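Anti-h(o) lectin I (Ulex europaeus, PDB 1FX5) binds L-fucose-containing sugars as a calcium- and manganese-containing legume lectin of blood-group H(O) specificity. Local coordinates at residues F68-S73 with V170-E175; S177-T182 with I199-E204. All coordinates share one frame; numbering follows the deposited sequence.

Interaction 1: residues F68-S73 with V170-E175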
loop_
_atom_site.group_PDB
_atom_site.type_symbol
_atom_site.label_atom_id
_atom_site.label_comp_id
_atom_site.label_asym_id
_atom_site.label_seq_id
_atom_site.Cartn_x
_atom_site.Cartn_y
_atom_site.Cartn_z
ATOM N N PHE A 68 4.392 10.271 -11.633
ATOM C CA PHE A 68 4.947 9.036 -11.091
ATOM C C PHE A 68 6.158 8.557 -11.860
ATOM O O PHE A 68 6.421 8.994 -12.997
ATOM C CB PHE A 68 3.876 7.916 -10.988
ATOM C CG PHE A 68 3.455 7.299 -12.323
ATOM C CD1 PHE A 68 2.230 7.624 -12.905
ATOM C CD2 PHE A 68 4.261 6.359 -12.969
ATOM C CE1 PHE A 68 1.810 7.023 -14.105
ATOM C CE2 PHE A 68 3.851 5.764 -14.159
ATOM C CZ PHE A 68 2.625 6.095 -14.727
ATOM N N ILE A 69 6.910 7.676 -11.220
ATOM C CA ILE A 69 8.091 7.105 -11.827
ATOM C C ILE A 69 8.189 5.690 -11.293
ATOM O O ILE A 69 7.879 5.445 -10.135
ATOM C CB ILE A 69 9.366 7.878 -11.475
ATOM C CG1 ILE A 69 10.565 7.257 -12.172
ATOM C CG2 ILE A 69 9.631 7.800 -10.006
ATOM C CD1 ILE A 69 11.855 7.962 -11.852
ATOM N N THR A 70 8.537 4.746 -12.158
ATOM C CA THR A 70 8.672 3.351 -11.759
ATOM C C THR A 70 9.870 2.763 -12.520
ATOM O O THR A 70 10.203 3.215 -13.635
ATOM C CB THR A 70 7.380 2.540 -12.071
ATOM O OG1 THR A 70 7.415 1.276 -11.401
ATOM C CG2 THR A 70 7.229 2.281 -13.564
ATOM N N SER A 71 10.561 1.818 -11.893
ATOM C CA SER A 71 11.703 1.180 -12.526
ATOM C C SER A 71 11.753 -0.277 -12.069
ATOM O O SER A 71 11.360 -0.600 -10.935
ATOM C CB SER A 71 13.013 1.915 -12.185
ATOM O OG SER A 71 13.216 1.960 -10.791
ATOM N N PHE A 72 12.193 -1.154 -12.968
ATOM C CA PHE A 72 12.302 -2.583 -12.694
ATOM C C PHE A 72 13.218 -3.257 -13.717
ATOM O O PHE A 72 13.478 -2.715 -14.806
ATOM C CB PHE A 72 10.908 -3.253 -12.706
ATOM C CG PHE A 72 10.174 -3.125 -14.019
ATOM C CD1 PHE A 72 10.329 -4.080 -15.015
ATOM C CD2 PHE A 72 9.351 -2.032 -14.267
ATOM C CE1 PHE A 72 9.681 -3.953 -16.242
ATOM C CE2 PHE A 72 8.694 -1.894 -15.497
ATOM C CZ PHE A 72 8.859 -2.851 -16.489
ATOM N N SER A 73 13.741 -4.420 -13.350
ATOM C CA SER A 73 14.619 -5.203 -14.218
ATOM C C SER A 73 13.884 -6.508 -14.535
ATOM O O SER A 73 13.229 -7.087 -13.655
ATOM C CB SER A 73 15.935 -5.516 -13.501
ATOM O OG SER A 73 16.653 -4.318 -13.243
ATOM N N VAL A 170 14.397 -1.137 -17.004
ATOM C CA VAL A 170 13.332 -0.268 -17.524
ATOM C C VAL A 170 12.977 0.914 -16.614
ATOM O O VAL A 170 12.984 0.815 -15.371
ATOM C CB VAL A 170 12.013 -1.090 -17.756
ATOM C CG1 VAL A 170 10.861 -0.185 -18.237
ATOM C CG2 VAL A 170 12.262 -2.227 -18.735
ATOM N N GLU A 171 12.666 2.038 -17.233
ATOM C CA GLU A 171 12.292 3.214 -16.476
ATOM C C GLU A 171 11.108 3.880 -17.188
ATOM O O GLU A 171 11.189 4.176 -18.391
ATOM C CB GLU A 171 13.452 4.179 -16.335
ATOM C CG GLU A 171 13.126 5.279 -15.370
ATOM C CD GLU A 171 14.297 6.190 -15.124
ATOM O OE1 GLU A 171 15.450 5.687 -15.137
ATOM O OE2 GLU A 171 14.065 7.405 -14.922
ATOM N N ILE A 172 10.018 4.083 -16.445
ATOM C CA ILE A 172 8.796 4.703 -16.965
ATOM C C ILE A 172 8.447 5.928 -16.122
ATOM O O ILE A 172 8.357 5.842 -14.882
ATOM C CB ILE A 172 7.602 3.696 -16.965
ATOM C CG1 ILE A 172 7.991 2.449 -17.752
ATOM C CG2 ILE A 172 6.366 4.321 -17.642
ATOM C CD1 ILE A 172 6.973 1.327 -17.686
ATOM N N ILE A 173 8.176 7.043 -16.790
ATOM C CA ILE A 173 7.844 8.290 -16.102
ATOM C C ILE A 173 6.614 9.035 -16.636
ATOM O O ILE A 173 6.398 9.111 -17.864
ATOM C CB ILE A 173 9.043 9.295 -16.268
ATOM C CG1 ILE A 173 10.314 8.732 -15.644
ATOM C CG2 ILE A 173 8.728 10.663 -15.671
ATOM C CD1 ILE A 173 11.566 9.404 -16.167
ATOM N N TYR A 174 5.778 9.534 -15.735
ATOM C CA TYR A 174 4.619 10.281 -16.182
ATOM C C TYR A 174 4.771 11.642 -15.505
ATOM O O TYR A 174 4.844 11.724 -14.274
ATOM C CB TYR A 174 3.277 9.639 -15.820
ATOM C CG TYR A 174 2.090 10.422 -16.388
ATOM C CD1 TYR A 174 1.828 10.449 -17.764
ATOM C CD2 TYR A 174 1.259 11.169 -15.561
ATOM C CE1 TYR A 174 0.782 11.202 -18.296
ATOM C CE2 TYR A 174 0.204 11.929 -16.079
ATOM C CZ TYR A 174 -0.028 11.947 -17.439
ATOM O OH TYR A 174 -1.063 12.733 -17.930
ATOM N N GLU A 175 4.950 12.683 -16.309
ATOM C CA GLU A 175 5.098 14.036 -15.783
ATOM C C GLU A 175 3.754 14.731 -16.029
ATOM O O GLU A 175 3.434 15.090 -17.166
ATOM C CB GLU A 175 6.206 14.777 -16.510
ATOM C CG GLU A 175 6.369 16.176 -15.979
ATOM C CD GLU A 175 7.142 17.068 -16.922
ATOM O OE1 GLU A 175 6.512 17.955 -17.550
ATOM O OE2 GLU A 175 8.374 16.881 -17.039
#

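Interaction 2: residues S177-T182 with I199-E204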
loop_
_atom_site.group_PDB
_atom_site.type_symbol
_atom_site.label_atom_id
_atom_site.label_comp_id
_atom_site.label_asym_id
_atom_site.label_seq_id
_atom_site.Cartn_x
_atom_site.Cartn_y
_atom_site.Cartn_z
ATOM N N SER A 177 2.541 17.872 -15.471
ATOM C CA SER A 177 2.512 19.218 -16.064
ATOM C C SER A 177 2.469 19.208 -17.591
ATOM O O SER A 177 1.700 19.963 -18.178
ATOM C CB SER A 177 3.658 20.102 -15.542
ATOM O OG SER A 177 4.915 19.462 -15.723
ATOM N N SER A 178 3.261 18.360 -18.247
ATOM C CA SER A 178 3.202 18.352 -19.708
ATOM C C SER A 178 2.406 17.160 -20.236
ATOM O O SER A 178 2.221 17.056 -21.439
ATOM C CB SER A 178 4.588 18.327 -20.314
ATOM O OG SER A 178 5.199 17.114 -19.965
ATOM N N LYS A 179 1.927 16.288 -19.338
ATOM C CA LYS A 179 1.146 15.088 -19.709
ATOM C C LYS A 179 1.936 14.086 -20.575
ATOM O O LYS A 179 1.344 13.327 -21.355
ATOM C CB LYS A 179 -0.161 15.490 -20.408
ATOM C CG LYS A 179 -1.154 16.071 -19.428
ATOM C CD LYS A 179 -2.405 16.591 -20.087
ATOM C CE LYS A 179 -2.225 18.011 -20.571
ATOM N NZ LYS A 179 -3.534 18.515 -21.071
ATOM N N THR A 180 3.262 14.065 -20.388
ATOM C CA THR A 180 4.178 13.184 -21.128
ATOM C C THR A 180 4.436 11.829 -20.455
ATOM O O THR A 180 4.712 11.773 -19.258
ATOM C CB THR A 180 5.557 13.896 -21.348
ATOM O OG1 THR A 180 5.365 15.115 -22.083
ATOM C CG2 THR A 180 6.490 13.028 -22.139
ATOM N N LEU A 181 4.278 10.750 -21.213
ATOM C CA LEU A 181 4.506 9.389 -20.714
ATOM C C LEU A 181 5.700 8.837 -21.533
ATOM O O LEU A 181 5.611 8.720 -22.758
ATOM C CB LEU A 181 3.256 8.516 -20.922
ATOM C CG LEU A 181 3.339 7.062 -20.459
ATOM C CD1 LEU A 181 3.586 7.013 -18.936
ATOM C CD2 LEU A 181 2.035 6.358 -20.790
ATOM N N THR A 182 6.837 8.604 -20.880
ATOM C CA THR A 182 8.038 8.079 -21.552
ATOM C C THR A 182 8.473 6.775 -20.909
ATOM O O THR A 182 8.439 6.645 -19.673
ATOM C CB THR A 182 9.241 9.058 -21.450
ATOM O OG1 THR A 182 8.870 10.309 -22.013
ATOM C CG2 THR A 182 10.444 8.546 -22.247
ATOM N N ILE A 199 1.887 11.708 -25.412
ATOM C CA ILE A 199 1.243 12.736 -24.606
ATOM C C ILE A 199 -0.218 12.335 -24.509
ATOM O O ILE A 199 -0.933 12.300 -25.515
ATOM C CB ILE A 199 1.461 14.136 -25.220
ATOM C CG1 ILE A 199 2.975 14.358 -25.367
ATOM C CG2 ILE A 199 0.816 15.207 -24.335
ATOM C CD1 ILE A 199 3.429 15.739 -25.720
ATOM N N VAL A 200 -0.629 11.966 -23.296
ATOM C CA VAL A 200 -1.989 11.536 -23.043
ATOM C C VAL A 200 -2.500 12.041 -21.682
ATOM O O VAL A 200 -1.801 11.984 -20.666
ATOM C CB VAL A 200 -2.079 9.971 -23.196
ATOM C CG1 VAL A 200 -0.941 9.302 -22.479
ATOM C CG2 VAL A 200 -3.392 9.425 -22.643
ATOM N N ASP A 201 -3.705 12.585 -21.705
ATOM C CA ASP A 201 -4.363 13.129 -20.524
ATOM C C ASP A 201 -5.030 12.009 -19.721
ATOM O O ASP A 201 -6.172 11.622 -19.994
ATOM C CB ASP A 201 -5.397 14.167 -20.972
ATOM C CG ASP A 201 -6.005 14.943 -19.816
ATOM O OD1 ASP A 201 -6.808 15.861 -20.097
ATOM O OD2 ASP A 201 -5.703 14.642 -18.636
ATOM N N LEU A 202 -4.357 11.581 -18.663
ATOM C CA LEU A 202 -4.869 10.522 -17.816
ATOM C C LEU A 202 -6.236 10.770 -17.165
ATOM O O LEU A 202 -6.985 9.816 -16.956
ATOM C CB LEU A 202 -3.819 10.160 -16.785
ATOM C CG LEU A 202 -2.967 8.904 -16.983
ATOM C CD1 LEU A 202 -2.659 8.547 -18.441
ATOM C CD2 LEU A 202 -1.709 9.066 -16.152
ATOM N N LYS A 203 -6.586 12.035 -16.899
ATOM C CA LYS A 203 -7.885 12.371 -16.277
ATOM C C LYS A 203 -9.038 12.028 -17.192
ATOM O O LYS A 203 -10.174 11.875 -16.742
ATOM C CB LYS A 203 -8.022 13.861 -15.988
ATOM C CG LYS A 203 -7.223 14.391 -14.851
ATOM C CD LYS A 203 -7.555 15.857 -14.658
ATOM C CE LYS A 203 -9.057 16.042 -14.467
ATOM N NZ LYS A 203 -9.434 17.465 -14.202
ATOM N N GLU A 204 -8.755 11.976 -18.487
ATOM C CA GLU A 204 -9.788 11.658 -19.454
ATOM C C GLU A 204 -9.921 10.178 -19.798
ATOM O O GLU A 204 -10.868 9.783 -20.476
ATOM C CB GLU A 204 -9.512 12.410 -20.754
ATOM C CG GLU A 204 -9.706 13.904 -20.676
ATOM C CD GLU A 204 -9.556 14.533 -22.049
ATOM O OE1 GLU A 204 -10.375 14.176 -22.931
ATOM O OE2 GLU A 204 -8.616 15.349 -22.256
#

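Interaction 1: residues F68-S73 with V170-E175
Phe68 and Tyr174 pair across two antiparallel strands and begin a run of three hydrogen-bonded pairs. Thr70 with Ile172 and Phe72 with Val170 complete it. Each pair exchanges two backbone hydrogen bonds, six in all. Tyr174 N reaches Phe68 O at 2.9 Å, and Phe72 N reaches Val170 O at a longer 3.2 Å. In the non-hydrogen-bonded pairs between them, CA-H groups approach carbonyl oxygens, closest at 3.1 Å from Ser71 CA to Val170 O.

Two CH-pi contacts shape the buried face. Tyr174 CB sits over one face of the Phe68 ring, off centre, 3.5 Å from CE1. The planes of the Phe68 and Tyr174 rings differ by 27°, but the rings are displaced so far that they hardly stack. Val170 CB covers one face of the Phe72 ring, 4.0 Å from its centroid. The Phe72 CG lies between the backbone N and the carbonyl carbon (chi1 60°), which leans the ring across toward the other strand, with one face against Val170 CB. Ile172 CD1 comes near the edge of the same ring.

Between the rings Thr70 CG2 lies alongside Ile172 CB at 3.7 Å. Thr70 turns OG1 anti to its own N (chi1 -167°), and OG1 bonds to Tyr232 O and Trp231 NE1. The other face carries a lighter, partly exposed contact. There Ile69 CG1 runs side by side with Ile173 CG1, 3.8 Å apart.

The pair belongs to the beta sandwich of the legume lectin fold. Strand 64-78 is flanked by strand 224-236 on its other edge, and strand 168-175 by strand 180-187. The Phe72, Val170 and Ile172 side chains pack on strand 122-127, while Phe68, Thr70 and Ile172 meet strand 88-94.

Interaction 2: residues S177-T182 with I199-E204
Thr180 and Ile199 form a single antiparallel, non-hydrogen-bonded pair, where strand 180-187 of the legume lectin beta sandwich begins and strand 192-199 ends. Their CA atoms are 4.6 Å apart. Just beyond, Val200 N donates to Lys179 O at 3.1 Å, with an N-H...O angle of 143°. The same oxygen takes a CA-H contact from Ile199. Lys179 and Thr180 stand opposite Glu175 in a G1 beta bulge, where a short turn joins the neighbouring antiparallel strands 168-175 and 180-187. This is at the surface, away from the metal and sugar sites. Lys179 has the positive phi (62°) of the bulge's first position. Past Ile199 the chain leaves the strand and bends into an Asx turn, in which Asp201 OD2 accepts from Lys203 N.

Ile199 is the main apolar group. Its CG2 rests 3.7 Å from Ser178 O and also near Lys179 O. Its other branch, CG1, lies by Thr180 OG1, the two side chains crossing at a slant. Thr180 OG1 donates to Ser178 OG, which is also bonded to Glu175 OE1. This chain of polar groups ties the threonine to the turn.

The Lys179 side chain passes over Asp201 by its aliphatic part, with CD 4.0 Å from Asp201 CB. The bend at chi3 (-85°) carries CE away from the carboxylate after CD has touched it. The charges stay too far apart for a salt bridge: Lys179 NZ is 4.3 Å from Asp201 OD1.

In the fold
Interaction 1 is a buried contact and interaction 2 a surface one, with centres about 14 Å apart. Strand 168-175 of interaction 1 and strand 180-187 of interaction 2, consecutive in the chain, are neighbours in the same sheet. Backbone pairing and aromatic packing dominate the first. One backbone hydrogen bond, Ile199, the aliphatic part of Lys179 and a few hydroxyls make up the second. Tyr174 joins them: its OH bonds to Val200 O, its CE2 packs on Leu202 CD2, and its CD1 lies by Thr180 O. Ile173 N also probably bonds to Thr182 O. The Tyr174 ring thus links strand 168-175 to the loop after strand 192-199.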